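Local coordinates for tyrocidine synthetase 3 (Brevibacillus brevis, PDB 2JGP), which takes part in the nonribosomal assembly of the antibiotic tyrocidine, here as a peptidyl carrier domain joined to a condensation domain that forms peptide bonds, at residues 481-484 with 485-488; 490-493 with 494-497; 61-64 with 65-68. All coordinates share one frame; numbering follows the deposited sequence.

Interaction 1 of 3, residues 481-484 with 485-488; sequences EYST and SLFT
Where strand 476-483 of the condensation domain ends and the chain turns into helix 489-508, S483 and L486 close a type I beta turn with T484 and S485 at its corners, extended by an i to i+4 bond from F487. S483 O accepts both backbone N-H groups. F487 N approaches S483 O at 3.2 Å, nearly along the C=O axis (169°), whereas L486 N, 3.1 Å from S483 O, comes from above the carbonyl plane. A water bridges the turn, donating to both T484 O and F487 O. Beside the turn, S483 CB rests 3.9 Å from L486 CG, and the S483 hydroxyl bonds the backbone O of D464, just before strand 465-471. The Y482 and F487 side chains pass one another, running in opposing senses. With Y482 CG wedged between its own N and carbonyl carbon (chi1 60°), the ring lies beside F487, CD1 4.0 Å from F487 CB and CE1 3.4 Å from F487 O. At the far end T488 is the N-cap, its OG1 bonded to T491 N. The buried S483 carbonyl is gripped twice, and two backbone bonds on one oxygen probably help to set the path into the helix.

Interaction 2 of 3, residues 490-493 with 494-497; sequences ETME and RFSR
Residues 490-493 and 494-497 form successive turns near the start of helix 489-508 in the condensation domain, with regular i to i+4 bonds: R494 N to E490 O, F495 N to T491 O, S496 N to M492 O and R497 N to E493 O. M492 O carries a second bond, because S496 OG, lying beside its own backbone N (chi1 -56°), folds back to donate at 2.9 Å to M492 O. The amide and the hydroxyl reach that oxygen from opposite faces of its plane; the hydroxyl's bond keeps a buried polar group paired within the helix.

M492 and F495 run side by side on the buried face. The methionine folds at its second and third torsions, which brings CE to 3.9 Å from F495 CB and puts SD 5.1 Å from the centroid of the F495 ring, an oblique Met-aromatic contact. The F495 side chain packs against helix 329-345, where its ring meets Y344 edge-to-face, while M492 packs on C306 of strand 303-309; the pair therefore sits between a helix and a sheet.

On the outer face, R497 curls back over its own helix, NH1 lying 3.8 Å from E493 CB. One turn earlier, E490 and R494 point the same way and form an i to i+4 salt bridge, their carboxylate and guanidinium planes 67° apart. It is made by one N-H: R494 NH2 lies 3.0 Å from E490 OE2 at 176°, with the oxygen in the guanidinium plane and its anti lone pair used.

Interaction 3 of 3, residues 61-64 with 65-68; sequences LRIL and FEKP
This is a local contact within helix 61-66, the short third helix of the peptidyl carrier domain's four-helix bundle (10-23, 41-55, 61-66, 70-79), and L61 and F65 meet along one side of it. Three i to i+4 bonds hold the backbone: F65 N to L61 O at 3.1 Å, E66 N to R62 O, and K67 N to I63 O, after which K67 leaves helical geometry. L61 crosses F65 at a slant. Its CG stands anti to the backbone N (chi1 -173°), which carries the branch to 3.9 Å between L61 CG and F65 CE1. L61 also packs on A44, M45 and L48 of helix 41-55, and the F65 ring meets that of F35 with the planes only about 10° apart. I63 and K67 run alongside each other, pointing the same way, I63 CG2 being 3.9 Å from K67 CG. Here the lysine lends its aliphatic part, while I63 itself packs on L73 and F76 of helix 70-79. Beyond the helix end, at K67, comes P68, whose backbone bonds to F34. The proline has no N-H to offer L64 O; its CA comes to 3.3 Å from L64 O, a weak CA-H...O contact.

Overall arrangement
Along the chain interaction 3 comes first, in the carrier domain, and interactions 1 and 2 follow near the end of the condensation domain. These last two are neighbours, with centres about 11 Å apart: strand 476-483 hands over to helix 489-508 through the turn of interaction 1, and M492 of interaction 2 packs back against Y482 and F487, its CG 3.5 Å from Y482 CG. Interaction 3 lies on the opposite side of the chain's centre, about 55 Å from interaction 1 and about 53 Å from interaction 2 between centres, and touches neither. The two regions thus belong to separately folded parts of the bidomain, carrier and condensation, joined in one chain.

Interaction 1 of 3, residues 481-484 with 485-488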
ATOM      1  N   GLU A 481      -1.691  15.654  -5.666  1.00 59.68           N
ATOM      2  CA  GLU A 481      -3.135  15.763  -5.618  1.00 59.18           C
ATOM      3  C   GLU A 481      -3.433  16.538  -4.347  1.00 58.38           C
ATOM      4  O   GLU A 481      -3.014  16.133  -3.268  1.00 57.99           O
ATOM      5  CB  GLU A 481      -3.765  14.374  -5.558  1.00 59.62           C
ATOM      6  CG  GLU A 481      -5.255  14.353  -5.293  1.00 61.41           C
ATOM      7  CD  GLU A 481      -5.735  12.963  -4.938  1.00 64.55           C
ATOM      8  OE1 GLU A 481      -5.968  12.165  -5.868  1.00 65.78           O
ATOM      9  OE2 GLU A 481      -5.869  12.667  -3.727  1.00 66.99           O
ATOM     10  N   TYR A 482      -4.152  17.649  -4.471  1.00 57.36           N
ATOM     11  CA  TYR A 482      -4.318  18.564  -3.344  1.00 56.51           C
ATOM     12  C   TYR A 482      -5.752  19.038  -3.192  1.00 55.78           C
ATOM     13  O   TYR A 482      -6.521  19.038  -4.152  1.00 55.88           O
ATOM     14  CB  TYR A 482      -3.393  19.771  -3.507  1.00 56.57           C
ATOM     15  CG  TYR A 482      -3.646  20.584  -4.755  1.00 56.47           C
ATOM     16  CD1 TYR A 482      -4.510  21.673  -4.735  1.00 56.12           C
ATOM     17  CD2 TYR A 482      -3.008  20.275  -5.950  1.00 56.73           C
ATOM     18  CE1 TYR A 482      -4.746  22.427  -5.880  1.00 56.59           C
ATOM     19  CE2 TYR A 482      -3.236  21.021  -7.098  1.00 56.79           C
ATOM     20  CZ  TYR A 482      -4.102  22.093  -7.055  1.00 57.40           C
ATOM     21  OH  TYR A 482      -4.329  22.829  -8.184  1.00 57.87           O
ATOM     22  N   SER A 483      -6.084  19.458  -1.975  1.00 55.09           N
ATOM     23  CA  SER A 483      -7.394  20.004  -1.653  1.00 54.80           C
ATOM     24  C   SER A 483      -7.580  21.366  -2.311  1.00 53.84           C
ATOM     25  O   SER A 483      -6.813  22.288  -2.052  1.00 53.41           O
ATOM     26  CB  SER A 483      -7.540  20.160  -0.138  1.00 54.84           C
ATOM     27  OG  SER A 483      -7.391  18.917   0.515  1.00 57.24           O
ATOM     28  N   THR A 484      -8.611  21.488  -3.144  1.00 53.22           N
ATOM     29  CA  THR A 484      -8.934  22.747  -3.817  1.00 53.33           C
ATOM     30  C   THR A 484      -9.311  23.851  -2.816  1.00 52.66           C
ATOM     31  O   THR A 484      -9.152  25.041  -3.095  1.00 52.34           O
ATOM     32  CB  THR A 484     -10.097  22.531  -4.819  1.00 53.32           C
ATOM     33  OG1 THR A 484      -9.739  21.479  -5.727  1.00 55.94           O
ATOM     34  CG2 THR A 484     -10.388  23.796  -5.605  1.00 54.95           C
ATOM     35  N   SER A 485      -9.808  23.448  -1.651  1.00 52.04           N
ATOM     36  CA  SER A 485     -10.220  24.390  -0.616  1.00 51.93           C
ATOM     37  C   SER A 485      -9.041  25.020   0.137  1.00 52.13           C
ATOM     38  O   SER A 485      -9.238  25.976   0.882  1.00 51.92           O
ATOM     39  CB  SER A 485     -11.138  23.686   0.380  1.00 51.62           C
ATOM     40  OG  SER A 485     -10.436  22.658   1.046  1.00 50.85           O
ATOM     41  N   LEU A 486      -7.837  24.490  -0.057  1.00 52.49           N
ATOM     42  CA  LEU A 486      -6.652  24.922   0.695  1.00 52.86           C
ATOM     43  C   LEU A 486      -5.553  25.575  -0.153  1.00 53.26           C
ATOM     44  O   LEU A 486      -4.929  26.547   0.290  1.00 52.92           O
ATOM     45  CB  LEU A 486      -6.054  23.730   1.438  1.00 52.86           C
ATOM     46  CG  LEU A 486      -6.938  23.010   2.461  1.00 52.73           C
ATOM     47  CD1 LEU A 486      -6.131  21.883   3.122  1.00 53.00           C
ATOM     48  CD2 LEU A 486      -7.482  23.973   3.501  1.00 52.57           C
ATOM     49  N   PHE A 487      -5.303  25.043  -1.350  1.00 53.77           N
ATOM     50  CA  PHE A 487      -4.164  25.486  -2.167  1.00 54.75           C
ATOM     51  C   PHE A 487      -4.558  25.859  -3.589  1.00 55.52           C
ATOM     52  O   PHE A 487      -5.454  25.249  -4.181  1.00 55.64           O
ATOM     53  CB  PHE A 487      -3.078  24.404  -2.233  1.00 54.77           C
ATOM     54  CG  PHE A 487      -2.721  23.811  -0.898  1.00 55.23           C
ATOM     55  CD1 PHE A 487      -1.962  24.530   0.015  1.00 55.47           C
ATOM     56  CD2 PHE A 487      -3.135  22.529  -0.559  1.00 55.60           C
ATOM     57  CE1 PHE A 487      -1.626  23.980   1.244  1.00 54.99           C
ATOM     58  CE2 PHE A 487      -2.806  21.975   0.667  1.00 55.56           C
ATOM     59  CZ  PHE A 487      -2.047  22.703   1.569  1.00 55.30           C
ATOM     60  N   THR A 488      -3.876  26.869  -4.126  1.00 56.42           N
ATOM     61  CA  THR A 488      -4.002  27.234  -5.529  1.00 56.97           C
ATOM     62  C   THR A 488      -3.060  26.350  -6.347  1.00 57.54           C
ATOM     63  O   THR A 488      -2.114  25.762  -5.809  1.00 57.24           O
ATOM     64  CB  THR A 488      -3.635  28.716  -5.770  1.00 57.02           C
ATOM     65  OG1 THR A 488      -2.245  28.928  -5.484  1.00 57.53           O
ATOM     66  CG2 THR A 488      -4.471  29.638  -4.892  1.00 57.01           C
TER
HETATM   67  O   HOH W   1      -7.692  25.770  -5.231  1.00 40.43           O

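Interaction 2 of 3, residues 490-493 with 494-497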
ATOM      1  N   GLU A 490      -0.938  27.487  -8.462  1.00 58.26           N
ATOM      2  CA  GLU A 490       0.342  28.194  -8.418  1.00 58.39           C
ATOM      3  C   GLU A 490       1.190  27.729  -7.233  1.00 58.00           C
ATOM      4  O   GLU A 490       2.366  27.391  -7.399  1.00 57.46           O
ATOM      5  CB  GLU A 490       0.107  29.711  -8.348  1.00 58.83           C
ATOM      6  CG  GLU A 490       1.371  30.561  -8.249  1.00 60.60           C
ATOM      7  CD  GLU A 490       1.074  32.039  -8.037  1.00 62.53           C
ATOM      8  OE1 GLU A 490      -0.055  32.488  -8.337  1.00 64.32           O
ATOM      9  OE2 GLU A 490       1.976  32.759  -7.566  1.00 64.74           O
ATOM     10  N   THR A 491       0.580  27.711  -6.048  1.00 57.50           N
ATOM     11  CA  THR A 491       1.258  27.284  -4.819  1.00 57.25           C
ATOM     12  C   THR A 491       1.775  25.850  -4.894  1.00 57.24           C
ATOM     13  O   THR A 491       2.864  25.549  -4.399  1.00 57.16           O
ATOM     14  CB  THR A 491       0.323  27.417  -3.592  1.00 57.08           C
ATOM     15  OG1 THR A 491       0.088  28.804  -3.328  1.00 56.51           O
ATOM     16  CG2 THR A 491       0.935  26.755  -2.343  1.00 56.64           C
ATOM     17  N   MET A 492       0.996  24.972  -5.517  1.00 57.53           N
ATOM     18  CA  MET A 492       1.345  23.557  -5.596  1.00 58.01           C
ATOM     19  C   MET A 492       2.392  23.279  -6.671  1.00 58.16           C
ATOM     20  O   MET A 492       3.248  22.413  -6.493  1.00 57.66           O
ATOM     21  CB  MET A 492       0.087  22.715  -5.815  1.00 58.19           C
ATOM     22  CG  MET A 492      -0.818  22.677  -4.594  1.00 59.14           C
ATOM     23  SD  MET A 492      -0.139  21.652  -3.274  1.00 63.37           S
ATOM     24  CE  MET A 492       0.649  22.872  -2.226  1.00 63.03           C
ATOM     25  N   GLU A 493       2.330  24.006  -7.783  1.00 58.48           N
ATOM     26  CA  GLU A 493       3.405  23.938  -8.780  1.00 58.88           C
ATOM     27  C   GLU A 493       4.733  24.419  -8.186  1.00 58.81           C
ATOM     28  O   GLU A 493       5.777  23.842  -8.465  1.00 58.89           O
ATOM     29  CB  GLU A 493       3.040  24.720 -10.046  1.00 59.21           C
ATOM     30  CG  GLU A 493       1.963  24.024 -10.888  1.00 60.39           C
ATOM     31  CD  GLU A 493       1.511  24.830 -12.094  1.00 62.22           C
ATOM     32  OE1 GLU A 493       1.896  26.014 -12.223  1.00 63.61           O
ATOM     33  OE2 GLU A 493       0.755  24.275 -12.918  1.00 64.26           O
ATOM     34  N   ARG A 494       4.686  25.451  -7.347  1.00 58.76           N
ATOM     35  CA  ARG A 494       5.883  25.949  -6.662  1.00 58.89           C
ATOM     36  C   ARG A 494       6.385  24.958  -5.606  1.00 58.62           C
ATOM     37  O   ARG A 494       7.594  24.766  -5.458  1.00 58.35           O
ATOM     38  CB  ARG A 494       5.605  27.312  -6.015  1.00 58.94           C
ATOM     39  CG  ARG A 494       6.822  27.950  -5.356  1.00 60.25           C
ATOM     40  CD  ARG A 494       6.508  29.323  -4.765  1.00 61.89           C
ATOM     41  NE  ARG A 494       6.117  30.286  -5.799  1.00 63.25           N
ATOM     42  CZ  ARG A 494       4.880  30.728  -6.027  1.00 65.16           C
ATOM     43  NH1 ARG A 494       3.847  30.323  -5.293  1.00 66.36           N
ATOM     44  NH2 ARG A 494       4.675  31.600  -7.008  1.00 65.41           N
ATOM     45  N   PHE A 495       5.442  24.360  -4.876  1.00 58.31           N
ATOM     46  CA  PHE A 495       5.702  23.295  -3.902  1.00 58.32           C
ATOM     47  C   PHE A 495       6.483  22.154  -4.546  1.00 58.26           C
ATOM     48  O   PHE A 495       7.452  21.653  -3.977  1.00 58.34           O
ATOM     49  CB  PHE A 495       4.349  22.793  -3.367  1.00 58.13           C
ATOM     50  CG  PHE A 495       4.434  21.729  -2.298  1.00 57.68           C
ATOM     51  CD1 PHE A 495       4.764  22.058  -0.990  1.00 57.81           C
ATOM     52  CD2 PHE A 495       4.107  20.407  -2.591  1.00 58.31           C
ATOM     53  CE1 PHE A 495       4.802  21.081   0.003  1.00 58.32           C
ATOM     54  CE2 PHE A 495       4.140  19.424  -1.609  1.00 58.17           C
ATOM     55  CZ  PHE A 495       4.484  19.764  -0.306  1.00 59.00           C
ATOM     56  N   SER A 496       6.058  21.761  -5.745  1.00 58.51           N
ATOM     57  CA  SER A 496       6.705  20.682  -6.497  1.00 58.63           C
ATOM     58  C   SER A 496       8.120  21.049  -6.953  1.00 58.56           C
ATOM     59  O   SER A 496       9.038  20.240  -6.828  1.00 58.11           O
ATOM     60  CB  SER A 496       5.854  20.301  -7.709  1.00 58.61           C
ATOM     61  OG  SER A 496       4.542  19.935  -7.311  1.00 60.13           O
ATOM     62  N   ARG A 497       8.289  22.261  -7.486  1.00 58.76           N
ATOM     63  CA  ARG A 497       9.610  22.764  -7.877  1.00 58.63           C
ATOM     64  C   ARG A 497      10.554  22.796  -6.679  1.00 58.54           C
ATOM     65  O   ARG A 497      11.737  22.496  -6.814  1.00 57.92           O
ATOM     66  CB  ARG A 497       9.517  24.174  -8.482  1.00 59.14           C
ATOM     67  CG  ARG A 497       8.758  24.257  -9.805  1.00 59.58           C
ATOM     68  CD  ARG A 497       9.031  25.573 -10.541  1.00 61.00           C
ATOM     69  NE  ARG A 497       8.540  26.748  -9.813  1.00 61.52           N
ATOM     70  CZ  ARG A 497       7.283  27.197  -9.836  1.00 62.38           C
ATOM     71  NH1 ARG A 497       6.343  26.581 -10.551  1.00 62.11           N
ATOM     72  NH2 ARG A 497       6.960  28.277  -9.129  1.00 62.41           N
TER

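Interaction 3 of 3, residues 61-64 with 65-68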
ATOM      1  N   LEU A  61      17.795 -23.904  17.049  1.00 65.51           N
ATOM      2  CA  LEU A  61      19.199 -23.508  16.986  1.00 65.62           C
ATOM      3  C   LEU A  61      19.882 -24.161  15.789  1.00 65.63           C
ATOM      4  O   LEU A  61      20.681 -23.528  15.107  1.00 65.73           O
ATOM      5  CB  LEU A  61      19.926 -23.860  18.284  1.00 65.65           C
ATOM      6  CG  LEU A  61      21.365 -23.358  18.424  1.00 65.91           C
ATOM      7  CD1 LEU A  61      21.429 -21.837  18.286  1.00 66.10           C
ATOM      8  CD2 LEU A  61      21.956 -23.813  19.754  1.00 65.13           C
ATOM      9  N   ARG A  62      19.552 -25.424  15.538  1.00 65.73           N
ATOM     10  CA  ARG A  62      20.063 -26.160  14.374  1.00 66.01           C
ATOM     11  C   ARG A  62      19.865 -25.438  13.045  1.00 65.60           C
ATOM     12  O   ARG A  62      20.717 -25.523  12.163  1.00 65.10           O
ATOM     13  CB  ARG A  62      19.444 -27.565  14.272  1.00 66.27           C
ATOM     14  CG  ARG A  62      17.977 -27.679  14.662  1.00 68.36           C
ATOM     15  CD  ARG A  62      17.792 -27.956  16.171  1.00 70.46           C
ATOM     16  NE  ARG A  62      17.037 -29.186  16.422  1.00 72.50           N
ATOM     17  CZ  ARG A  62      17.096 -29.901  17.547  1.00 73.49           C
ATOM     18  NH1 ARG A  62      17.870 -29.529  18.567  1.00 73.79           N
ATOM     19  NH2 ARG A  62      16.371 -31.008  17.656  1.00 74.05           N
ATOM     20  N   ILE A  63      18.739 -24.743  12.903  1.00 65.36           N
ATOM     21  CA  ILE A  63      18.437 -24.011  11.678  1.00 65.28           C
ATOM     22  C   ILE A  63      19.297 -22.751  11.526  1.00 65.36           C
ATOM     23  O   ILE A  63      19.725 -22.423  10.416  1.00 65.40           O
ATOM     24  CB  ILE A  63      16.938 -23.642  11.611  1.00 65.31           C
ATOM     25  CG1 ILE A  63      16.085 -24.913  11.516  1.00 65.24           C
ATOM     26  CG2 ILE A  63      16.663 -22.732  10.436  1.00 65.19           C
ATOM     27  CD1 ILE A  63      16.340 -25.742  10.267  1.00 65.58           C
ATOM     28  N   LEU A  64      19.556 -22.046  12.625  1.00 65.40           N
ATOM     29  CA  LEU A  64      20.456 -20.890  12.584  1.00 65.60           C
ATOM     30  C   LEU A  64      21.859 -21.315  12.144  1.00 65.57           C
ATOM     31  O   LEU A  64      22.514 -20.622  11.367  1.00 65.35           O
ATOM     32  CB  LEU A  64      20.510 -20.185  13.941  1.00 65.60           C
ATOM     33  CG  LEU A  64      21.408 -18.949  14.060  1.00 66.89           C
ATOM     34  CD1 LEU A  64      21.246 -17.986  12.886  1.00 68.19           C
ATOM     35  CD2 LEU A  64      21.135 -18.223  15.378  1.00 69.59           C
ATOM     36  N   PHE A  65      22.320 -22.457  12.643  1.00 65.71           N
ATOM     37  CA  PHE A  65      23.594 -23.009  12.188  1.00 65.59           C
ATOM     38  C   PHE A  65      23.538 -23.384  10.708  1.00 65.45           C
ATOM     39  O   PHE A  65      24.457 -23.082   9.946  1.00 65.06           O
ATOM     40  CB  PHE A  65      23.987 -24.228  13.026  1.00 65.91           C
ATOM     41  CG  PHE A  65      24.687 -23.880  14.308  1.00 66.38           C
ATOM     42  CD1 PHE A  65      24.169 -24.271  15.534  1.00 68.28           C
ATOM     43  CD2 PHE A  65      25.878 -23.174  14.288  1.00 66.84           C
ATOM     44  CE1 PHE A  65      24.837 -23.963  16.725  1.00 67.84           C
ATOM     45  CE2 PHE A  65      26.546 -22.860  15.468  1.00 67.56           C
ATOM     46  CZ  PHE A  65      26.022 -23.252  16.686  1.00 67.83           C
ATOM     47  N   GLU A  66      22.449 -24.035  10.320  1.00 65.48           N
ATOM     48  CA  GLU A  66      22.250 -24.514   8.955  1.00 65.93           C
ATOM     49  C   GLU A  66      22.039 -23.364   7.972  1.00 65.81           C
ATOM     50  O   GLU A  66      22.527 -23.415   6.847  1.00 66.32           O
ATOM     51  CB  GLU A  66      21.043 -25.451   8.931  1.00 66.29           C
ATOM     52  CG  GLU A  66      20.768 -26.149   7.614  1.00 67.71           C
ATOM     53  CD  GLU A  66      19.591 -27.102   7.719  1.00 69.84           C
ATOM     54  OE1 GLU A  66      19.637 -28.012   8.574  1.00 72.34           O
ATOM     55  OE2 GLU A  66      18.616 -26.944   6.955  1.00 71.74           O
ATOM     56  N   LYS A  67      21.332 -22.327   8.417  1.00 65.40           N
ATOM     57  CA  LYS A  67      20.964 -21.186   7.582  1.00 65.34           C
ATOM     58  C   LYS A  67      21.524 -19.916   8.229  1.00 64.51           C
ATOM     59  O   LYS A  67      20.773 -19.127   8.799  1.00 64.84           O
ATOM     60  CB  LYS A  67      19.440 -21.085   7.476  1.00 65.37           C
ATOM     61  CG  LYS A  67      18.712 -22.369   7.118  1.00 67.27           C
ATOM     62  CD  LYS A  67      18.831 -22.732   5.650  1.00 69.18           C
ATOM     63  CE  LYS A  67      17.744 -23.736   5.248  1.00 69.56           C
ATOM     64  NZ  LYS A  67      17.668 -23.879   3.777  1.00 70.16           N
ATOM     65  N   PRO A  68      22.854 -19.724   8.156  1.00 63.88           N
ATOM     66  CA  PRO A  68      23.532 -18.685   8.936  1.00 63.31           C
ATOM     67  C   PRO A  68      23.483 -17.258   8.379  1.00 62.85           C
ATOM     68  O   PRO A  68      24.054 -16.358   8.997  1.00 63.20           O
ATOM     69  CB  PRO A  68      24.974 -19.186   8.973  1.00 63.37           C
ATOM     70  CG  PRO A  68      25.144 -19.862   7.656  1.00 63.53           C
ATOM     71  CD  PRO A  68      23.815 -20.518   7.368  1.00 63.86           C
TER